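Local coordinates for protein esterase (Thermotoga maritima, PDB 3DOH) that is a thermostable esterase, probably hydrolysing carboxylic ester bonds, and joins an alpha/beta-hydrolase domain to an immunoglobulin-like domain, at residues A[36-41]-A[116-121]; A[27-32]-A[124-129]; A[93-98]-A[193-198]; A[10-15]-A[67-72]. All coordinates share one frame; numbering follows the deposited sequence.

Contact 1 (A[36-41]-A[116-121]); sequences QKLSPD and VPIFDV
Lys37 meets Phe119 through its methylenes and not through its amine, an example of how a charged residue can take part in apolar packing. The methylene CD of Lys37 comes 3.5 Å from CD2 of Phe119, and its CE lies 3.9 Å from CE2 of the same ring, so that two successive carbons run beside one side of the aromatic group. The lysine reaches across at a slant, its chain bent at both outer torsions (chi3 143°, chi4 96°). Deeper in, Leu38 sets its CD1 against CG2 of Ile118 at 4.1 Å. With CG1 of Ile118 placed between its own backbone N and carbonyl carbon (chi1 53°), CG2 is the branch that meets the leucine. Both of these residues also rest on Ile33 of strand 32-34, while the backbone of Ile118 is hydrogen-bonded to that of Val126, so two loops of the Ig-like domain pack together at one end of its sheet. Replacing Phe119 by an alanine would probably leave the CD and CE methylenes of Lys37 without their aromatic partner and uncover that side of the loop. Nearby, OG of Ser39 donates a hydrogen bond to OD2 of Asp41 at 2.8 Å, meeting it from above the carboxylate plane, but this ties only the first loop to itself. The direct contact between the loops is apolar packing, partly open to solvent at the lysine.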
# COMPACT_ATOMS: atom_id res chain seq x y z
N GLN A 36 -29.28 -16.99 -4.88
CA GLN A 36 -29.03 -16.01 -5.92
C GLN A 36 -29.08 -14.63 -5.27
O GLN A 36 -28.26 -13.78 -5.56
CB GLN A 36 -30.08 -16.21 -7.03
CG GLN A 36 -30.42 -15.02 -7.94
CD GLN A 36 -31.89 -15.06 -8.41
OE1 GLN A 36 -32.38 -16.10 -8.90
NE2 GLN A 36 -32.61 -13.94 -8.24
N LYS A 37 -30.02 -14.45 -4.34
CA LYS A 37 -30.21 -13.16 -3.65
C LYS A 37 -29.42 -12.93 -2.32
O LYS A 37 -29.49 -11.84 -1.74
CB LYS A 37 -31.72 -12.87 -3.46
CG LYS A 37 -32.31 -11.85 -4.48
CD LYS A 37 -33.59 -11.16 -3.97
CE LYS A 37 -33.71 -9.66 -4.38
NZ LYS A 37 -34.53 -9.36 -5.62
N LEU A 38 -28.66 -13.93 -1.87
CA LEU A 38 -27.85 -13.85 -0.65
C LEU A 38 -26.51 -13.18 -0.92
O LEU A 38 -26.02 -13.19 -2.06
CB LEU A 38 -27.64 -15.25 -0.07
CG LEU A 38 -28.60 -15.86 0.96
CD1 LEU A 38 -30.03 -15.24 1.00
CD2 LEU A 38 -28.66 -17.36 0.74
N SER A 39 -25.90 -12.61 0.11
CA SER A 39 -24.62 -11.96 -0.04
C SER A 39 -23.91 -11.99 1.32
O SER A 39 -24.57 -11.93 2.34
CB SER A 39 -24.84 -10.52 -0.56
OG SER A 39 -23.75 -9.65 -0.26
N PRO A 40 -22.57 -12.13 1.35
CA PRO A 40 -21.78 -12.24 2.60
C PRO A 40 -22.08 -11.20 3.68
O PRO A 40 -22.05 -11.51 4.87
CB PRO A 40 -20.33 -12.11 2.11
CG PRO A 40 -20.38 -12.73 0.75
CD PRO A 40 -21.69 -12.25 0.17
N ASP A 41 -22.40 -9.99 3.29
CA ASP A 41 -22.65 -8.93 4.27
C ASP A 41 -24.01 -9.00 4.97
O ASP A 41 -24.41 -8.06 5.66
CB ASP A 41 -22.42 -7.54 3.65
CG ASP A 41 -23.40 -7.22 2.50
OD1 ASP A 41 -23.35 -6.06 2.06
OD2 ASP A 41 -24.21 -8.08 2.04
N VAL A 116 -29.83 -9.13 8.56
CA VAL A 116 -30.85 -8.40 7.87
C VAL A 116 -31.87 -9.43 7.47
O VAL A 116 -31.54 -10.64 7.42
CB VAL A 116 -30.29 -7.76 6.60
CG1 VAL A 116 -29.33 -6.64 6.95
CG2 VAL A 116 -29.66 -8.81 5.69
N PRO A 117 -33.09 -8.99 7.15
CA PRO A 117 -34.07 -9.98 6.73
C PRO A 117 -33.57 -10.60 5.43
O PRO A 117 -32.69 -10.03 4.81
CB PRO A 117 -35.33 -9.14 6.51
CG PRO A 117 -35.12 -7.90 7.33
CD PRO A 117 -33.66 -7.63 7.15
N ILE A 118 -34.08 -11.76 5.05
CA ILE A 118 -33.72 -12.38 3.76
C ILE A 118 -34.92 -12.95 3.03
O ILE A 118 -35.95 -13.30 3.65
CB ILE A 118 -32.66 -13.49 3.88
CG1 ILE A 118 -33.11 -14.53 4.91
CG2 ILE A 118 -31.29 -12.91 4.17
CD1 ILE A 118 -32.63 -15.98 4.63
N PHE A 119 -34.80 -13.02 1.71
CA PHE A 119 -35.91 -13.45 0.88
C PHE A 119 -35.99 -14.98 0.91
O PHE A 119 -34.95 -15.64 0.82
CB PHE A 119 -35.77 -12.88 -0.55
CG PHE A 119 -36.10 -11.40 -0.65
CD1 PHE A 119 -37.44 -10.94 -0.53
CD2 PHE A 119 -35.09 -10.44 -0.86
CE1 PHE A 119 -37.75 -9.57 -0.63
CE2 PHE A 119 -35.38 -9.06 -0.96
CZ PHE A 119 -36.71 -8.62 -0.85
N ASP A 120 -37.19 -15.53 1.08
CA ASP A 120 -37.37 -16.98 0.85
C ASP A 120 -38.23 -17.32 -0.40
O ASP A 120 -38.81 -16.43 -1.05
CB ASP A 120 -37.84 -17.71 2.13
CG ASP A 120 -39.33 -17.94 2.17
OD1 ASP A 120 -40.04 -17.32 1.35
OD2 ASP A 120 -39.80 -18.73 3.02
N VAL A 121 -38.31 -18.62 -0.70
CA VAL A 121 -38.95 -19.10 -1.94
C VAL A 121 -40.47 -18.93 -1.95
O VAL A 121 -41.09 -18.92 -3.02
CB VAL A 121 -38.57 -20.59 -2.27
CG1 VAL A 121 -37.06 -20.81 -2.09
CG2 VAL A 121 -39.37 -21.59 -1.41

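Contact 2 (A[27-32]-A[124-129]); sequences IEYPVE and NEVEPF
Ile27 and Phe129 approach from opposite directions and meet where the CG2 branch and the CD1 end of Ile27 reach CZ of the Phe129 ring, at 3.8 Å and 4.2 Å. The CG2 branch does double duty, for it also sits 3.6 Å above one face of the Tyr29 ring, offset toward the rim. Phe129 enters with CG between its backbone N and carbonyl carbon (chi1 81°), the crowded position, which brings its ring over to strand 19-29. This is packing at one end of the Ig-like beta-sandwich, where residues 27 to 29 of this strand face the segment leading into strand 129-139. Two residues on, Tyr29 spans both partners: its CE1 is 3.8 Å from CG1 of Val126, and its hydroxyl OH lies in the plane of the Phe129 ring at its edge, 3.4 Å from CE2. The same OH is hydrogen-bonded to OE1 of Gln114, whose NE2 in turn is hydrogen-bonded to the carbonyl O of Val126. An alanine in place of Tyr29 would probably strip Val126 and Phe129 of their shared partner and deprive OE1 of Gln114 of its bond to the hydroxyl.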
# COMPACT_ATOMS: atom_id res chain seq x y z
N ILE A 27 -26.48 -23.15 7.77
CA ILE A 27 -27.70 -22.88 8.53
C ILE A 27 -28.86 -23.59 7.85
O ILE A 27 -29.05 -23.43 6.66
CB ILE A 27 -28.02 -21.36 8.60
CG1 ILE A 27 -26.76 -20.56 9.04
CG2 ILE A 27 -29.28 -21.13 9.46
CD1 ILE A 27 -26.72 -19.10 8.66
N GLU A 28 -29.61 -24.40 8.60
CA GLU A 28 -30.82 -25.04 8.06
C GLU A 28 -32.02 -24.19 8.44
O GLU A 28 -32.41 -24.12 9.62
CB GLU A 28 -31.02 -26.49 8.56
CG GLU A 28 -32.32 -27.12 8.00
CD GLU A 28 -32.43 -28.65 8.20
OE1 GLU A 28 -32.13 -29.20 9.28
OE2 GLU A 28 -32.85 -29.32 7.24
N TYR A 29 -32.57 -23.53 7.43
CA TYR A 29 -33.75 -22.69 7.59
C TYR A 29 -35.06 -23.50 7.57
O TYR A 29 -35.10 -24.59 6.98
CB TYR A 29 -33.73 -21.63 6.49
CG TYR A 29 -32.84 -20.46 6.85
CD1 TYR A 29 -33.29 -19.45 7.70
CD2 TYR A 29 -31.53 -20.37 6.36
CE1 TYR A 29 -32.48 -18.37 8.04
CE2 TYR A 29 -30.71 -19.30 6.68
CZ TYR A 29 -31.18 -18.30 7.53
OH TYR A 29 -30.37 -17.22 7.87
N PRO A 30 -36.14 -22.97 8.21
CA PRO A 30 -37.43 -23.69 8.19
C PRO A 30 -38.05 -23.86 6.78
O PRO A 30 -38.66 -24.88 6.51
CB PRO A 30 -38.33 -22.85 9.15
CG PRO A 30 -37.39 -22.00 9.95
CD PRO A 30 -36.24 -21.72 9.01
N VAL A 31 -37.89 -22.87 5.89
CA VAL A 31 -38.15 -23.09 4.45
C VAL A 31 -36.89 -23.09 3.61
O VAL A 31 -35.76 -22.96 4.12
CB VAL A 31 -39.05 -22.04 3.81
CG1 VAL A 31 -40.34 -22.71 3.23
CG2 VAL A 31 -39.30 -20.86 4.77
N GLU A 32 -37.11 -23.25 2.31
CA GLU A 32 -36.05 -23.15 1.34
C GLU A 32 -35.73 -21.66 1.24
O GLU A 32 -36.43 -20.84 1.83
CB GLU A 32 -36.47 -23.72 -0.03
CG GLU A 32 -36.30 -25.24 -0.24
CD GLU A 32 -36.14 -25.64 -1.74
OE1 GLU A 32 -36.12 -24.75 -2.63
OE2 GLU A 32 -36.03 -26.85 -2.04
N ASN A 124 -42.22 -13.86 1.79
CA ASN A 124 -40.96 -13.36 1.24
C ASN A 124 -39.90 -12.87 2.26
O ASN A 124 -38.96 -12.16 1.85
CB ASN A 124 -41.19 -12.30 0.13
CG ASN A 124 -40.68 -12.78 -1.24
OD1 ASN A 124 -40.62 -13.98 -1.52
ND2 ASN A 124 -40.31 -11.82 -2.09
N GLU A 125 -40.02 -13.25 3.55
CA GLU A 125 -39.06 -12.73 4.60
C GLU A 125 -38.77 -13.56 5.87
O GLU A 125 -39.66 -13.75 6.72
CB GLU A 125 -39.41 -11.29 5.03
CG GLU A 125 -39.12 -10.24 3.93
CD GLU A 125 -38.36 -9.02 4.44
OE1 GLU A 125 -37.34 -8.66 3.78
OE2 GLU A 125 -38.78 -8.41 5.47
N VAL A 126 -37.52 -14.02 5.98
CA VAL A 126 -37.02 -14.62 7.24
C VAL A 126 -36.33 -13.52 8.05
O VAL A 126 -35.51 -12.79 7.52
CB VAL A 126 -36.07 -15.83 7.03
CG1 VAL A 126 -35.81 -16.54 8.36
CG2 VAL A 126 -36.63 -16.81 6.00
N GLU A 127 -36.71 -13.38 9.31
CA GLU A 127 -36.20 -12.29 10.12
C GLU A 127 -34.81 -12.62 10.69
O GLU A 127 -34.46 -13.80 10.85
CB GLU A 127 -37.21 -11.89 11.22
CG GLU A 127 -38.53 -11.25 10.70
CD GLU A 127 -38.36 -9.85 10.06
OE1 GLU A 127 -37.77 -8.96 10.72
OE2 GLU A 127 -38.80 -9.62 8.91
N PRO A 128 -33.98 -11.59 10.94
CA PRO A 128 -32.70 -11.74 11.64
C PRO A 128 -32.73 -12.68 12.88
O PRO A 128 -33.72 -12.71 13.63
CB PRO A 128 -32.40 -10.31 12.07
CG PRO A 128 -33.01 -9.47 11.02
CD PRO A 128 -34.21 -10.20 10.50
N PHE A 129 -31.67 -13.46 13.07
CA PHE A 129 -31.51 -14.31 14.25
C PHE A 129 -30.05 -14.35 14.65
O PHE A 129 -29.17 -14.02 13.86
CB PHE A 129 -32.03 -15.75 14.00
CG PHE A 129 -31.04 -16.63 13.27
CD1 PHE A 129 -30.02 -17.32 13.98
CD2 PHE A 129 -31.09 -16.75 11.88
CE1 PHE A 129 -29.11 -18.11 13.32
CE2 PHE A 129 -30.17 -17.52 11.21
CZ PHE A 129 -29.19 -18.21 11.93

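Contact 3 (A[93-98]-A[193-198]); sequences NTIVFG and QVAGNR
Ala195, in a short, weakly bonded helical turn, offers its CB to CD1 of Ile95 at 4.2 Å, and its carbonyl O lies 3.9 Å from that same methyl, while the preceding Gln193 and Val194 are directed into the hydrolase domain, where both side chains rest on Arg161 of strand 157-163 and NE2 of Gln193 is hydrogen-bonded to the carbonyl O of Ala218. Gly196 follows, and the closest approach of the contact is here, CD1 of Ile95 standing 3.7 Å from its CA and 3.8 Å from its N. One methyl group therefore rests against a short run of backbone and one alanine CB. It can do so because the isoleucine is stretched out, CG1 lying opposite the carbonyl carbon (chi1 -59°) and CD1 anti to CA (chi2 174°), which carries the tip as far from its own chain as this branch allows. Past the glycine the chain runs on to Arg198, whose NH1 forms a salt bridge with OE2 of Glu347 of a third subunit. On the opposing loop Thr94 OG1 is hydrogen-bonded to OE1 of Glu20, a residue that Ala195 also touches. Buried but small, and made by the CD1 methyl of one isoleucine, the contact belongs to the junction between an N-terminal Ig-like domain and an alpha/beta-hydrolase domain.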
# COMPACT_ATOMS: atom_id res chain seq x y z
N ASN A 93 -8.00 -22.49 12.83
CA ASN A 93 -7.54 -23.77 13.38
C ASN A 93 -8.34 -24.25 14.57
O ASN A 93 -8.74 -23.45 15.39
CB ASN A 93 -6.08 -23.68 13.75
CG ASN A 93 -5.17 -23.58 12.52
OD1 ASN A 93 -4.95 -24.56 11.81
ND2 ASN A 93 -4.65 -22.39 12.27
N THR A 94 -8.57 -25.54 14.66
CA THR A 94 -9.27 -26.08 15.84
C THR A 94 -8.28 -26.48 16.95
O THR A 94 -8.67 -26.66 18.12
CB THR A 94 -10.23 -27.24 15.49
OG1 THR A 94 -9.49 -28.28 14.86
CG2 THR A 94 -11.30 -26.77 14.54
N ILE A 95 -7.01 -26.57 16.59
CA ILE A 95 -6.05 -27.16 17.47
C ILE A 95 -5.07 -26.11 17.93
O ILE A 95 -4.32 -25.57 17.13
CB ILE A 95 -5.28 -28.34 16.79
CG1 ILE A 95 -6.28 -29.42 16.34
CG2 ILE A 95 -4.16 -28.88 17.73
CD1 ILE A 95 -5.68 -30.56 15.52
N VAL A 96 -5.05 -25.83 19.23
CA VAL A 96 -4.01 -24.96 19.75
C VAL A 96 -2.80 -25.81 20.17
O VAL A 96 -2.93 -26.78 20.91
CB VAL A 96 -4.51 -23.93 20.84
CG1 VAL A 96 -4.66 -24.58 22.21
CG2 VAL A 96 -3.56 -22.69 20.92
N PHE A 97 -1.64 -25.43 19.61
CA PHE A 97 -0.35 -26.02 19.94
C PHE A 97 0.05 -25.56 21.32
O PHE A 97 0.64 -24.50 21.46
CB PHE A 97 0.77 -25.52 18.97
CG PHE A 97 0.50 -25.78 17.50
CD1 PHE A 97 0.33 -27.09 17.01
CD2 PHE A 97 0.44 -24.70 16.60
CE1 PHE A 97 0.07 -27.33 15.64
CE2 PHE A 97 0.18 -24.91 15.22
CZ PHE A 97 0.00 -26.24 14.74
N GLY A 98 -0.26 -26.35 22.34
CA GLY A 98 0.26 -26.11 23.69
C GLY A 98 1.71 -26.59 23.81
O GLY A 98 2.32 -27.03 22.80
N GLN A 193 -5.15 -37.28 15.97
CA GLN A 193 -4.18 -37.94 15.07
C GLN A 193 -4.69 -37.98 13.64
O GLN A 193 -3.97 -38.35 12.68
CB GLN A 193 -3.78 -39.34 15.59
CG GLN A 193 -4.71 -40.51 15.26
CD GLN A 193 -5.91 -40.59 16.18
OE1 GLN A 193 -6.22 -39.65 16.91
NE2 GLN A 193 -6.61 -41.73 16.14
N VAL A 194 -5.93 -37.55 13.51
CA VAL A 194 -6.62 -37.59 12.27
C VAL A 194 -6.93 -36.13 11.86
O VAL A 194 -7.35 -35.86 10.75
CB VAL A 194 -7.86 -38.55 12.43
CG1 VAL A 194 -9.20 -37.87 12.24
CG2 VAL A 194 -7.70 -39.82 11.60
N ALA A 195 -6.67 -35.17 12.74
CA ALA A 195 -7.05 -33.82 12.47
C ALA A 195 -5.86 -32.86 12.43
O ALA A 195 -5.93 -31.76 11.87
CB ALA A 195 -8.03 -33.37 13.50
N GLY A 196 -4.75 -33.28 13.01
CA GLY A 196 -3.59 -32.40 13.11
C GLY A 196 -2.93 -32.08 11.78
O GLY A 196 -2.34 -31.02 11.64
N ASN A 197 -3.06 -32.97 10.80
CA ASN A 197 -2.53 -32.77 9.43
C ASN A 197 -3.24 -33.73 8.44
O ASN A 197 -4.15 -34.44 8.85
CB ASN A 197 -1.03 -32.98 9.42
CG ASN A 197 -0.63 -34.23 10.17
OD1 ASN A 197 0.21 -34.18 11.09
ND2 ASN A 197 -1.23 -35.37 9.79
N ARG A 198 -2.84 -33.77 7.17
CA ARG A 198 -3.59 -34.50 6.16
C ARG A 198 -3.08 -35.95 6.09
O ARG A 198 -3.37 -36.70 5.15
CB ARG A 198 -3.50 -33.80 4.79
CG ARG A 198 -4.49 -32.61 4.51
CD ARG A 198 -5.08 -32.65 3.06
NE ARG A 198 -6.45 -32.09 2.98
CZ ARG A 198 -6.81 -30.92 2.39
NH1 ARG A 198 -5.91 -30.13 1.77
NH2 ARG A 198 -8.10 -30.52 2.40

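Contact 4 (A[10-15]-A[67-72]); sequences TLITKV and GGLSFS
The amine NZ of Lys14 stands 4.2 Å from CD1 of Leu69 and, outside the two segments, forms a salt bridge with a bound sulfate, an ion that probably came from the crystallisation liquor. With CG trans to the backbone N (chi1 -175°), the lysine runs nearly straight through its middle and bends only at the last torsion (chi4 76°) to bring NZ alongside the leucine methyl; the two side chains cross at a slant. The other methyl of Leu69, CD2, is taken by Ile12, whose CG2 lies 4.0 Å away. The side chains of Ile12 and Leu69 run antiparallel alongside one another, meeting branch to branch. Ile12 also brings CD1 to within 4.4 Å of the carbonyl O of Gly67, a loose approach to the backbone of the loop.

Ile12 and Lys14 point the same way by the simple alternation of a beta strand, while Leu11 and Thr13 turn to the other side. The strand, 8-16, lies between strands 19-29 and 129-139 in the sheet of the Ig-like domain, and the loop of 67-72 folds over the side that Ile12 presents, with Leu69 also resting on Ala24 of strand 19-29. Gly67 has a positive phi of 109°, where a side chain would press against the preceding carbonyl oxygen. The carbonyl O of Leu69 is hydrogen-bonded to OH of Tyr62, and the leucine side chain packs as well on Lys348 of a third subunit.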
# COMPACT_ATOMS: atom_id res chain seq x y z
N THR A 10 -24.57 -25.41 11.73
CA THR A 10 -23.64 -26.49 11.76
C THR A 10 -22.29 -25.96 11.30
O THR A 10 -22.17 -25.35 10.24
CB THR A 10 -24.08 -27.60 10.83
OG1 THR A 10 -25.45 -27.92 11.06
CG2 THR A 10 -23.23 -28.83 11.05
N LEU A 11 -21.30 -26.17 12.14
CA LEU A 11 -19.93 -25.84 11.87
C LEU A 11 -19.32 -26.87 10.94
O LEU A 11 -19.28 -28.05 11.28
CB LEU A 11 -19.19 -25.87 13.19
CG LEU A 11 -19.10 -24.54 13.95
CD1 LEU A 11 -20.29 -23.65 13.64
CD2 LEU A 11 -18.86 -24.76 15.45
N ILE A 12 -18.85 -26.46 9.77
CA ILE A 12 -18.17 -27.40 8.89
C ILE A 12 -16.65 -27.26 9.09
O ILE A 12 -16.08 -26.15 8.92
CB ILE A 12 -18.53 -27.20 7.40
CG1 ILE A 12 -20.03 -26.94 7.21
CG2 ILE A 12 -18.04 -28.38 6.55
CD1 ILE A 12 -20.93 -28.15 7.57
N THR A 13 -16.00 -28.37 9.49
CA THR A 13 -14.55 -28.44 9.60
C THR A 13 -14.04 -29.35 8.54
O THR A 13 -14.75 -30.26 8.07
CB THR A 13 -14.00 -28.99 10.98
OG1 THR A 13 -14.39 -30.36 11.20
CG2 THR A 13 -14.46 -28.12 12.16
N LYS A 14 -12.78 -29.13 8.17
CA LYS A 14 -12.16 -29.89 7.12
C LYS A 14 -10.67 -29.94 7.47
O LYS A 14 -10.13 -28.98 8.06
CB LYS A 14 -12.39 -29.13 5.83
CG LYS A 14 -11.92 -29.82 4.58
CD LYS A 14 -11.55 -28.76 3.57
CE LYS A 14 -11.72 -29.25 2.16
NZ LYS A 14 -13.17 -29.26 1.79
N VAL A 15 -9.98 -31.03 7.13
CA VAL A 15 -8.57 -31.08 7.50
C VAL A 15 -7.72 -30.47 6.38
O VAL A 15 -7.65 -31.03 5.24
CB VAL A 15 -8.09 -32.52 7.89
CG1 VAL A 15 -6.63 -32.51 8.36
CG2 VAL A 15 -8.99 -33.13 8.97
N GLY A 67 -26.77 -29.89 2.37
CA GLY A 67 -26.33 -29.63 3.74
C GLY A 67 -24.82 -29.59 3.89
O GLY A 67 -24.29 -29.34 4.99
N GLY A 68 -24.12 -29.86 2.79
CA GLY A 68 -22.68 -29.80 2.77
C GLY A 68 -22.23 -28.63 1.93
O GLY A 68 -22.92 -27.61 1.79
N LEU A 69 -21.06 -28.77 1.34
CA LEU A 69 -20.49 -27.64 0.66
C LEU A 69 -20.92 -27.49 -0.79
O LEU A 69 -20.42 -26.62 -1.47
CB LEU A 69 -18.95 -27.68 0.77
CG LEU A 69 -18.31 -27.61 2.17
CD1 LEU A 69 -16.84 -27.30 2.01
CD2 LEU A 69 -18.99 -26.57 3.06
N SER A 70 -21.85 -28.31 -1.28
CA SER A 70 -22.07 -28.37 -2.74
C SER A 70 -22.83 -27.16 -3.29
O SER A 70 -23.80 -26.70 -2.66
CB SER A 70 -22.76 -29.69 -3.17
OG SER A 70 -24.18 -29.58 -3.13
N PHE A 71 -22.38 -26.66 -4.44
CA PHE A 71 -22.97 -25.49 -5.07
C PHE A 71 -23.07 -25.67 -6.57
O PHE A 71 -22.05 -25.84 -7.23
CB PHE A 71 -22.09 -24.28 -4.75
CG PHE A 71 -22.33 -23.07 -5.64
CD1 PHE A 71 -23.58 -22.44 -5.69
CD2 PHE A 71 -21.28 -22.53 -6.40
CE1 PHE A 71 -23.78 -21.28 -6.51
CE2 PHE A 71 -21.45 -21.38 -7.23
CZ PHE A 71 -22.70 -20.76 -7.29
N SER A 72 -24.28 -25.62 -7.13
CA SER A 72 -24.43 -25.48 -8.57
C SER A 72 -24.99 -24.13 -8.96
O SER A 72 -25.98 -23.71 -8.39
CB SER A 72 -25.35 -26.56 -9.15
OG SER A 72 -25.44 -26.42 -10.58

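In the fold
Contacts 1, 2 and 4 belong to the Ig-like domain and are partly buried, whereas contact 3 is the buried one, joining that domain to the hydrolase domain nearest the centre of the chain. Contacts 1 and 2 touch, their centres 9 Å apart, and share the loop between strands 110-114 and 129-139; contact 2 brings aromatic rings inward, while contact 1 grades from buried aliphatics to an exposed lysine. Contact 4 uses strand 8-16, the sheet neighbour of the strand in contact 2, and mixes aliphatic packing with an anion-bound amine. Its Val15 packs against residues 194-198 of contact 3, where the join is small, a single methyl against alanine and peptide backbone.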